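Local coordinates for protein putative modification methylase (PDB 2ZIG) that probably transfers a methyl group from S-adenosyl-L-methionine to the N4 position of cytosine in DNA, as part of a restriction-modification system, at residues F84-G98 with E168-R180. Numbering follows the deposited sequence.
Sequences FRLLVPGGRLVIVVG and EYILMQRKPGGYR
The ammonium NZ of K175 is gripped by two backbone carbonyls, one in the last turn of helix 66-86 (F84) and one on the residue that follows it (L87): it donates to L87 O at 2.8 Å and to F84 O at 3.1 Å, the latter bond lying in the carbonyl plane. Helix and strand belong to the Rossmann-like methyltransferase fold, whose mixed sheet here pairs strand 91-97 with strand 168-174 at 166°, hence antiparallel. With CG anti to the backbone N (chi1 174°) and every later torsion extended, the K175 side chain runs straight to the helix end, where the negative pole of the dipole would be expected to favour its charge. On the way CG lies over one face of the F84 ring, offset toward the rim, a CH-pi contact of 4.1 Å to the centroid. A methionine in place of K175 would probably leave the carbonyls of F84 and L87 without their shared donor. The K175 backbone also bonds to the last two residues of the type II turn from V88 to G91: its O accepts from G90 N and its N donates to G91 O. Beyond this, reciprocal backbone bonds link L93 with Q173, I95 with L171 and V97 with Y169, fixing the register. The side chains of V94, V96, I170 and M172 share one face of the sheet; V94 and V96 meet helix 222-232, and V94 CG1 presses on I170 CG2 at 3.4 Å, tighter than usual. On the other face V97 CG2 touches L171 CD1 at 3.7 Å, beneath helix 115-125. M172 SD reaches the edge of the R92 guanidinium, in its plane, 3.8 Å from NH1. At the far end one water donates both to V96 O and to E168 OE1, the latter at 2.8 Å.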
ATOM      1  N   PHE B  84     -12.536 -12.733 -11.031  1.00 29.26           N
ATOM      2  CA  PHE B  84     -13.076 -13.391  -9.852  1.00 30.58           C
ATOM      3  C   PHE B  84     -13.908 -14.612 -10.236  1.00 32.00           C
ATOM      4  O   PHE B  84     -13.934 -15.616  -9.521  1.00 32.87           O
ATOM      5  CB  PHE B  84     -13.921 -12.409  -9.045  1.00 29.47           C
ATOM      6  CG  PHE B  84     -14.492 -12.994  -7.781  1.00 32.35           C
ATOM      7  CD1 PHE B  84     -15.714 -13.659  -7.791  1.00 33.18           C
ATOM      8  CD2 PHE B  84     -13.798 -12.898  -6.583  1.00 31.98           C
ATOM      9  CE1 PHE B  84     -16.236 -14.220  -6.620  1.00 30.54           C
ATOM     10  CE2 PHE B  84     -14.314 -13.456  -5.415  1.00 33.04           C
ATOM     11  CZ  PHE B  84     -15.536 -14.118  -5.438  1.00 32.26           C
ATOM     12  N   ARG B  85     -14.576 -14.519 -11.377  1.00 31.41           N
ATOM     13  CA  ARG B  85     -15.419 -15.599 -11.856  1.00 33.08           C
ATOM     14  C   ARG B  85     -14.586 -16.716 -12.485  1.00 33.59           C
ATOM     15  O   ARG B  85     -14.887 -17.899 -12.319  1.00 33.20           O
ATOM     16  CB  ARG B  85     -16.420 -15.039 -12.867  1.00 34.06           C
ATOM     17  CG  ARG B  85     -17.682 -15.848 -13.009  1.00 35.96           C
ATOM     18  CD  ARG B  85     -17.702 -16.559 -14.330  1.00 38.33           C
ATOM     19  NE  ARG B  85     -17.442 -15.646 -15.434  1.00 36.92           N
ATOM     20  CZ  ARG B  85     -17.280 -16.041 -16.691  1.00 38.32           C
ATOM     21  NH1 ARG B  85     -17.361 -17.330 -16.991  1.00 34.93           N
ATOM     22  NH2 ARG B  85     -17.016 -15.154 -17.643  1.00 38.85           N
ATOM     23  N   LEU B  86     -13.538 -16.333 -13.207  1.00 33.38           N
ATOM     24  CA  LEU B  86     -12.658 -17.292 -13.860  1.00 34.50           C
ATOM     25  C   LEU B  86     -11.791 -18.049 -12.854  1.00 35.09           C
ATOM     26  O   LEU B  86     -11.519 -19.239 -13.009  1.00 36.13           O
ATOM     27  CB  LEU B  86     -11.755 -16.563 -14.861  1.00 35.28           C
ATOM     28  CG  LEU B  86     -12.245 -16.275 -16.282  1.00 36.20           C
ATOM     29  CD1 LEU B  86     -13.718 -15.947 -16.291  1.00 38.61           C
ATOM     30  CD2 LEU B  86     -11.433 -15.132 -16.861  1.00 35.89           C
ATOM     31  N   LEU B  87     -11.360 -17.350 -11.817  1.00 35.08           N
ATOM     32  CA  LEU B  87     -10.511 -17.937 -10.789  1.00 34.24           C
ATOM     33  C   LEU B  87     -11.174 -19.135 -10.099  1.00 34.91           C
ATOM     34  O   LEU B  87     -12.388 -19.134  -9.849  1.00 34.35           O
ATOM     35  CB  LEU B  87     -10.180 -16.860  -9.753  1.00 34.81           C
ATOM     36  CG  LEU B  87      -8.738 -16.580  -9.319  1.00 35.31           C
ATOM     37  CD1 LEU B  87      -7.815 -16.436 -10.518  1.00 31.75           C
ATOM     38  CD2 LEU B  87      -8.735 -15.306  -8.475  1.00 31.46           C
ATOM     39  N   VAL B  88     -10.381 -20.163  -9.809  1.00 32.48           N
ATOM     40  CA  VAL B  88     -10.896 -21.326  -9.107  1.00 31.86           C
ATOM     41  C   VAL B  88     -10.831 -20.945  -7.636  1.00 34.06           C
ATOM     42  O   VAL B  88      -9.937 -20.205  -7.223  1.00 32.88           O
ATOM     43  CB  VAL B  88     -10.024 -22.583  -9.329  1.00 32.24           C
ATOM     44  CG1 VAL B  88      -9.941 -22.909 -10.805  1.00 29.85           C
ATOM     45  CG2 VAL B  88      -8.631 -22.369  -8.747  1.00 31.92           C
ATOM     46  N   PRO B  89     -11.779 -21.431  -6.821  1.00 34.98           N
ATOM     47  CA  PRO B  89     -11.746 -21.086  -5.397  1.00 33.96           C
ATOM     48  C   PRO B  89     -10.356 -21.301  -4.826  1.00 34.36           C
ATOM     49  O   PRO B  89      -9.764 -22.358  -5.017  1.00 35.34           O
ATOM     50  CB  PRO B  89     -12.776 -22.033  -4.795  1.00 35.56           C
ATOM     51  CG  PRO B  89     -13.809 -22.106  -5.893  1.00 34.83           C
ATOM     52  CD  PRO B  89     -12.947 -22.272  -7.137  1.00 34.18           C
ATOM     53  N   GLY B  90      -9.834 -20.296  -4.131  1.00 35.19           N
ATOM     54  CA  GLY B  90      -8.507 -20.416  -3.555  1.00 35.78           C
ATOM     55  C   GLY B  90      -7.439 -19.807  -4.447  1.00 35.63           C
ATOM     56  O   GLY B  90      -6.334 -19.522  -3.989  1.00 37.48           O
ATOM     57  N   GLY B  91      -7.766 -19.618  -5.722  1.00 33.68           N
ATOM     58  CA  GLY B  91      -6.824 -19.028  -6.654  1.00 32.04           C
ATOM     59  C   GLY B  91      -6.715 -17.543  -6.347  1.00 31.62           C
ATOM     60  O   GLY B  91      -7.504 -17.012  -5.567  1.00 32.52           O
ATOM     61  N   ARG B  92      -5.761 -16.853  -6.955  1.00 28.33           N
ATOM     62  CA  ARG B  92      -5.624 -15.438  -6.655  1.00 26.24           C
ATOM     63  C   ARG B  92      -5.295 -14.550  -7.833  1.00 24.56           C
ATOM     64  O   ARG B  92      -4.795 -15.001  -8.866  1.00 26.10           O
ATOM     65  CB  ARG B  92      -4.570 -15.234  -5.556  1.00 25.19           C
ATOM     66  CG  ARG B  92      -3.145 -15.625  -5.941  1.00 27.63           C
ATOM     67  CD  ARG B  92      -2.164 -15.338  -4.802  1.00 29.10           C
ATOM     68  NE  ARG B  92      -2.413 -16.198  -3.646  1.00 29.30           N
ATOM     69  CZ  ARG B  92      -1.870 -16.025  -2.444  1.00 29.84           C
ATOM     70  NH1 ARG B  92      -1.037 -15.013  -2.220  1.00 29.13           N
ATOM     71  NH2 ARG B  92      -2.160 -16.867  -1.463  1.00 27.52           N
ATOM     72  N   LEU B  93      -5.615 -13.274  -7.661  1.00 23.87           N
ATOM     73  CA  LEU B  93      -5.332 -12.254  -8.651  1.00 22.52           C
ATOM     74  C   LEU B  93      -4.178 -11.426  -8.072  1.00 21.81           C
ATOM     75  O   LEU B  93      -4.314 -10.805  -7.016  1.00 20.91           O
ATOM     76  CB  LEU B  93      -6.572 -11.386  -8.871  1.00 21.28           C
ATOM     77  CG  LEU B  93      -6.406  -9.974  -9.434  1.00 21.85           C
ATOM     78  CD1 LEU B  93      -6.017 -10.007 -10.904  1.00 20.77           C
ATOM     79  CD2 LEU B  93      -7.710  -9.231  -9.248  1.00 23.33           C
ATOM     80  N   VAL B  94      -3.037 -11.449  -8.751  1.00 23.16           N
ATOM     81  CA  VAL B  94      -1.859 -10.704  -8.308  1.00 22.04           C
ATOM     82  C   VAL B  94      -1.729  -9.500  -9.231  1.00 23.79           C
ATOM     83  O   VAL B  94      -1.676  -9.654 -10.450  1.00 24.31           O
ATOM     84  CB  VAL B  94      -0.575 -11.564  -8.417  1.00 22.87           C
ATOM     85  CG1 VAL B  94       0.618 -10.809  -7.845  1.00 22.88           C
ATOM     86  CG2 VAL B  94      -0.759 -12.865  -7.668  1.00 21.75           C
ATOM     87  N   ILE B  95      -1.682  -8.304  -8.654  1.00 23.66           N
ATOM     88  CA  ILE B  95      -1.590  -7.085  -9.451  1.00 24.40           C
ATOM     89  C   ILE B  95      -0.357  -6.244  -9.107  1.00 25.04           C
ATOM     90  O   ILE B  95      -0.210  -5.761  -7.982  1.00 22.63           O
ATOM     91  CB  ILE B  95      -2.859  -6.226  -9.260  1.00 24.38           C
ATOM     92  CG1 ILE B  95      -4.107  -7.082  -9.521  1.00 25.87           C
ATOM     93  CG2 ILE B  95      -2.838  -5.056 -10.214  1.00 24.04           C
ATOM     94  CD1 ILE B  95      -5.423  -6.399  -9.181  1.00 24.19           C
ATOM     95  N   VAL B  96       0.533  -6.085 -10.082  1.00 25.15           N
ATOM     96  CA  VAL B  96       1.749  -5.299  -9.892  1.00 25.49           C
ATOM     97  C   VAL B  96       1.391  -3.872 -10.283  1.00 26.00           C
ATOM     98  O   VAL B  96       1.178  -3.572 -11.458  1.00 25.38           O
ATOM     99  CB  VAL B  96       2.885  -5.832 -10.777  1.00 25.31           C
ATOM    100  CG1 VAL B  96       4.151  -5.011 -10.552  1.00 24.66           C
ATOM    101  CG2 VAL B  96       3.126  -7.312 -10.459  1.00 25.19           C
ATOM    102  N   VAL B  97       1.315  -3.001  -9.277  1.00 27.66           N
ATOM    103  CA  VAL B  97       0.923  -1.607  -9.478  1.00 28.67           C
ATOM    104  C   VAL B  97       1.860  -0.601  -8.837  1.00 28.60           C
ATOM    105  O   VAL B  97       2.207  -0.738  -7.671  1.00 27.34           O
ATOM    106  CB  VAL B  97      -0.454  -1.289  -8.836  1.00 28.23           C
ATOM    107  CG1 VAL B  97      -1.137  -0.209  -9.621  1.00 31.01           C
ATOM    108  CG2 VAL B  97      -1.290  -2.526  -8.713  1.00 29.19           C
ATOM    109  N   GLY B  98       2.233   0.422  -9.599  1.00 28.45           N
ATOM    110  CA  GLY B  98       3.064   1.485  -9.069  1.00 28.46           C
ATOM    111  C   GLY B  98       2.134   2.685  -8.973  1.00 31.12           C
ATOM    112  O   GLY B  98       1.329   2.899  -9.883  1.00 32.85           O
ATOM    113  N   GLU B 168       6.811  -0.296  -5.969  1.00 24.42           N
ATOM    114  CA  GLU B 168       5.564  -0.648  -6.622  1.00 24.21           C
ATOM    115  C   GLU B 168       4.945  -1.676  -5.687  1.00 23.53           C
ATOM    116  O   GLU B 168       5.646  -2.290  -4.882  1.00 22.35           O
ATOM    117  CB  GLU B 168       5.790  -1.225  -8.013  1.00 27.21           C
ATOM    118  CG  GLU B 168       6.008  -0.140  -9.041  1.00 27.49           C
ATOM    119  CD  GLU B 168       5.929  -0.658 -10.447  1.00 29.87           C
ATOM    120  OE1 GLU B 168       5.082  -1.541 -10.701  1.00 28.69           O
ATOM    121  OE2 GLU B 168       6.703  -0.169 -11.298  1.00 32.30           O
ATOM    122  N   TYR B 169       3.636  -1.852  -5.781  1.00 21.20           N
ATOM    123  CA  TYR B 169       2.934  -2.760  -4.893  1.00 20.00           C
ATOM    124  C   TYR B 169       2.467  -4.025  -5.596  1.00 20.60           C
ATOM    125  O   TYR B 169       1.906  -3.969  -6.683  1.00 19.42           O
ATOM    126  CB  TYR B 169       1.720  -2.042  -4.296  1.00 21.25           C
ATOM    127  CG  TYR B 169       2.042  -0.711  -3.650  1.00 20.55           C
ATOM    128  CD1 TYR B 169       2.297  -0.615  -2.283  1.00 21.24           C
ATOM    129  CD2 TYR B 169       2.125   0.448  -4.415  1.00 22.34           C
ATOM    130  CE1 TYR B 169       2.631   0.618  -1.692  1.00 20.92           C
ATOM    131  CE2 TYR B 169       2.456   1.674  -3.841  1.00 22.23           C
ATOM    132  CZ  TYR B 169       2.708   1.751  -2.480  1.00 20.51           C
ATOM    133  OH  TYR B 169       3.036   2.969  -1.923  1.00 25.59           O
ATOM    134  N   ILE B 170       2.711  -5.173  -4.980  1.00 19.97           N
ATOM    135  CA  ILE B 170       2.252  -6.413  -5.581  1.00 20.36           C
ATOM    136  C   ILE B 170       1.073  -6.841  -4.742  1.00 19.66           C
ATOM    137  O   ILE B 170       1.238  -7.455  -3.699  1.00 20.69           O
ATOM    138  CB  ILE B 170       3.341  -7.501  -5.584  1.00 19.99           C
ATOM    139  CG1 ILE B 170       4.539  -7.016  -6.407  1.00 19.53           C
ATOM    140  CG2 ILE B 170       2.792  -8.791  -6.210  1.00 20.76           C
ATOM    141  CD1 ILE B 170       5.714  -7.989  -6.424  1.00 23.52           C
ATOM    142  N   LEU B 171      -0.117  -6.464  -5.204  1.00 20.25           N
ATOM    143  CA  LEU B 171      -1.369  -6.771  -4.523  1.00 19.78           C
ATOM    144  C   LEU B 171      -1.741  -8.237  -4.657  1.00 19.47           C
ATOM    145  O   LEU B 171      -1.568  -8.838  -5.708  1.00 21.17           O
ATOM    146  CB  LEU B 171      -2.484  -5.895  -5.089  1.00 18.12           C
ATOM    147  CG  LEU B 171      -2.161  -4.395  -5.065  1.00 17.98           C
ATOM    148  CD1 LEU B 171      -3.277  -3.606  -5.740  1.00 19.48           C
ATOM    149  CD2 LEU B 171      -1.986  -3.949  -3.629  1.00 15.49           C
ATOM    150  N   MET B 172      -2.255  -8.807  -3.576  1.00 22.49           N
ATOM    151  CA  MET B 172      -2.655 -10.206  -3.555  1.00 24.23           C
ATOM    152  C   MET B 172      -4.135 -10.279  -3.190  1.00 26.34           C
ATOM    153  O   MET B 172      -4.528  -9.959  -2.065  1.00 25.48           O
ATOM    154  CB  MET B 172      -1.823 -10.961  -2.518  1.00 24.63           C
ATOM    155  CG  MET B 172      -0.319 -10.789  -2.677  1.00 24.58           C
ATOM    156  SD  MET B 172       0.393 -11.942  -3.848  1.00 28.72           S
ATOM    157  CE  MET B 172       2.149 -11.680  -3.568  1.00 30.40           C
ATOM    158  N   GLN B 173      -4.949 -10.695  -4.154  1.00 27.12           N
ATOM    159  CA  GLN B 173      -6.383 -10.802  -3.948  1.00 29.28           C
ATOM    160  C   GLN B 173      -6.825 -12.234  -4.191  1.00 30.28           C
ATOM    161  O   GLN B 173      -6.810 -12.712  -5.326  1.00 32.71           O
ATOM    162  CB  GLN B 173      -7.101  -9.844  -4.891  1.00 28.61           C
ATOM    163  CG  GLN B 173      -6.681  -8.393  -4.684  1.00 27.93           C
ATOM    164  CD  GLN B 173      -6.989  -7.907  -3.288  1.00 30.05           C
ATOM    165  OE1 GLN B 173      -6.100  -7.460  -2.558  1.00 31.60           O
ATOM    166  NE2 GLN B 173      -8.261  -7.992  -2.902  1.00 30.91           N
ATOM    167  N   ARG B 174      -7.219 -12.912  -3.118  1.00 30.96           N
ATOM    168  CA  ARG B 174      -7.633 -14.307  -3.200  1.00 32.03           C
ATOM    169  C   ARG B 174      -9.133 -14.520  -3.278  1.00 32.02           C
ATOM    170  O   ARG B 174      -9.902 -13.854  -2.587  1.00 29.96           O
ATOM    171  CB  ARG B 174      -7.080 -15.079  -1.997  1.00 34.18           C
ATOM    172  CG  ARG B 174      -7.311 -16.581  -2.045  1.00 37.90           C
ATOM    173  CD  ARG B 174      -6.452 -17.307  -1.015  1.00 39.12           C
ATOM    174  NE  ARG B 174      -6.794 -16.937   0.356  1.00 43.77           N
ATOM    175  CZ  ARG B 174      -6.083 -17.288   1.426  1.00 44.13           C
ATOM    176  NH1 ARG B 174      -6.466 -16.909   2.637  1.00 43.89           N
ATOM    177  NH2 ARG B 174      -4.982 -18.011   1.288  1.00 45.98           N
ATOM    178  N   LYS B 175      -9.542 -15.450  -4.137  1.00 34.56           N
ATOM    179  CA  LYS B 175     -10.952 -15.781  -4.278  1.00 36.29           C
ATOM    180  C   LYS B 175     -11.243 -16.837  -3.226  1.00 37.57           C
ATOM    181  O   LYS B 175     -10.710 -17.943  -3.287  1.00 38.08           O
ATOM    182  CB  LYS B 175     -11.256 -16.363  -5.660  1.00 36.89           C
ATOM    183  CG  LYS B 175     -12.699 -16.858  -5.788  1.00 36.27           C
ATOM    184  CD  LYS B 175     -12.990 -17.438  -7.158  1.00 35.91           C
ATOM    185  CE  LYS B 175     -14.441 -17.872  -7.261  1.00 36.22           C
ATOM    186  NZ  LYS B 175     -14.771 -18.408  -8.608  1.00 34.80           N
ATOM    187  N   PRO B 176     -12.086 -16.511  -2.242  1.00 39.31           N
ATOM    188  CA  PRO B 176     -12.410 -17.478  -1.194  1.00 42.14           C
ATOM    189  C   PRO B 176     -13.140 -18.681  -1.779  1.00 45.59           C
ATOM    190  O   PRO B 176     -13.363 -18.750  -2.987  1.00 45.85           O
ATOM    191  CB  PRO B 176     -13.289 -16.668  -0.249  1.00 40.59           C
ATOM    192  CG  PRO B 176     -14.010 -15.768  -1.180  1.00 40.82           C
ATOM    193  CD  PRO B 176     -12.920 -15.305  -2.117  1.00 39.36           C
ATOM    194  N   GLY B 177     -13.503 -19.633  -0.925  1.00 49.62           N
ATOM    195  CA  GLY B 177     -14.220 -20.801  -1.404  1.00 54.57           C
ATOM    196  C   GLY B 177     -13.565 -22.124  -1.074  1.00 57.25           C
ATOM    197  O   GLY B 177     -14.084 -23.183  -1.427  1.00 58.05           O
ATOM    198  N   GLY B 178     -12.424 -22.072  -0.399  1.00 58.96           N
ATOM    199  CA  GLY B 178     -11.742 -23.302  -0.047  1.00 61.53           C
ATOM    200  C   GLY B 178     -10.339 -23.335  -0.602  1.00 63.49           C
ATOM    201  O   GLY B 178     -10.004 -22.577  -1.511  1.00 64.05           O
ATOM    202  N   TYR B 179      -9.519 -24.226  -0.060  1.00 65.21           N
ATOM    203  CA  TYR B 179      -8.135 -24.349  -0.485  1.00 66.57           C
ATOM    204  C   TYR B 179      -7.970 -25.007  -1.846  1.00 65.97           C
ATOM    205  O   TYR B 179      -8.944 -25.329  -2.524  1.00 66.35           O
ATOM    206  CB  TYR B 179      -7.333 -25.125   0.558  1.00 69.41           C
ATOM    207  CG  TYR B 179      -7.394 -24.527   1.946  1.00 72.75           C
ATOM    208  CD1 TYR B 179      -8.579 -24.548   2.684  1.00 74.11           C
ATOM    209  CD2 TYR B 179      -6.266 -23.947   2.525  1.00 73.95           C
ATOM    210  CE1 TYR B 179      -8.639 -24.008   3.967  1.00 76.02           C
ATOM    211  CE2 TYR B 179      -6.313 -23.403   3.808  1.00 75.88           C
ATOM    212  CZ  TYR B 179      -7.502 -23.439   4.524  1.00 76.45           C
ATOM    213  OH  TYR B 179      -7.554 -22.910   5.797  1.00 77.46           O
ATOM    214  N   ARG B 180      -6.713 -25.206  -2.227  1.00 64.75           N
ATOM    215  CA  ARG B 180      -6.352 -25.808  -3.505  1.00 62.79           C
ATOM    216  C   ARG B 180      -6.026 -27.296  -3.321  1.00 61.57           C
ATOM    217  O   ARG B 180      -5.661 -27.724  -2.225  1.00 61.27           O
ATOM    218  CB  ARG B 180      -5.143 -25.056  -4.070  1.00 62.68           C
ATOM    219  CG  ARG B 180      -4.825 -25.346  -5.515  1.00 62.43           C
ATOM    220  CD  ARG B 180      -5.900 -24.816  -6.448  1.00 61.07           C
ATOM    221  NE  ARG B 180      -5.619 -25.216  -7.820  1.00 60.17           N
ATOM    222  CZ  ARG B 180      -4.618 -24.738  -8.551  1.00 59.57           C
ATOM    223  NH1 ARG B 180      -3.795 -23.826  -8.048  1.00 58.46           N
ATOM    224  NH2 ARG B 180      -4.428 -25.192  -9.779  1.00 60.75           N
TER
HETATM  225  O   HOH W   1       3.462  -2.114 -12.971  1.00 39.88           O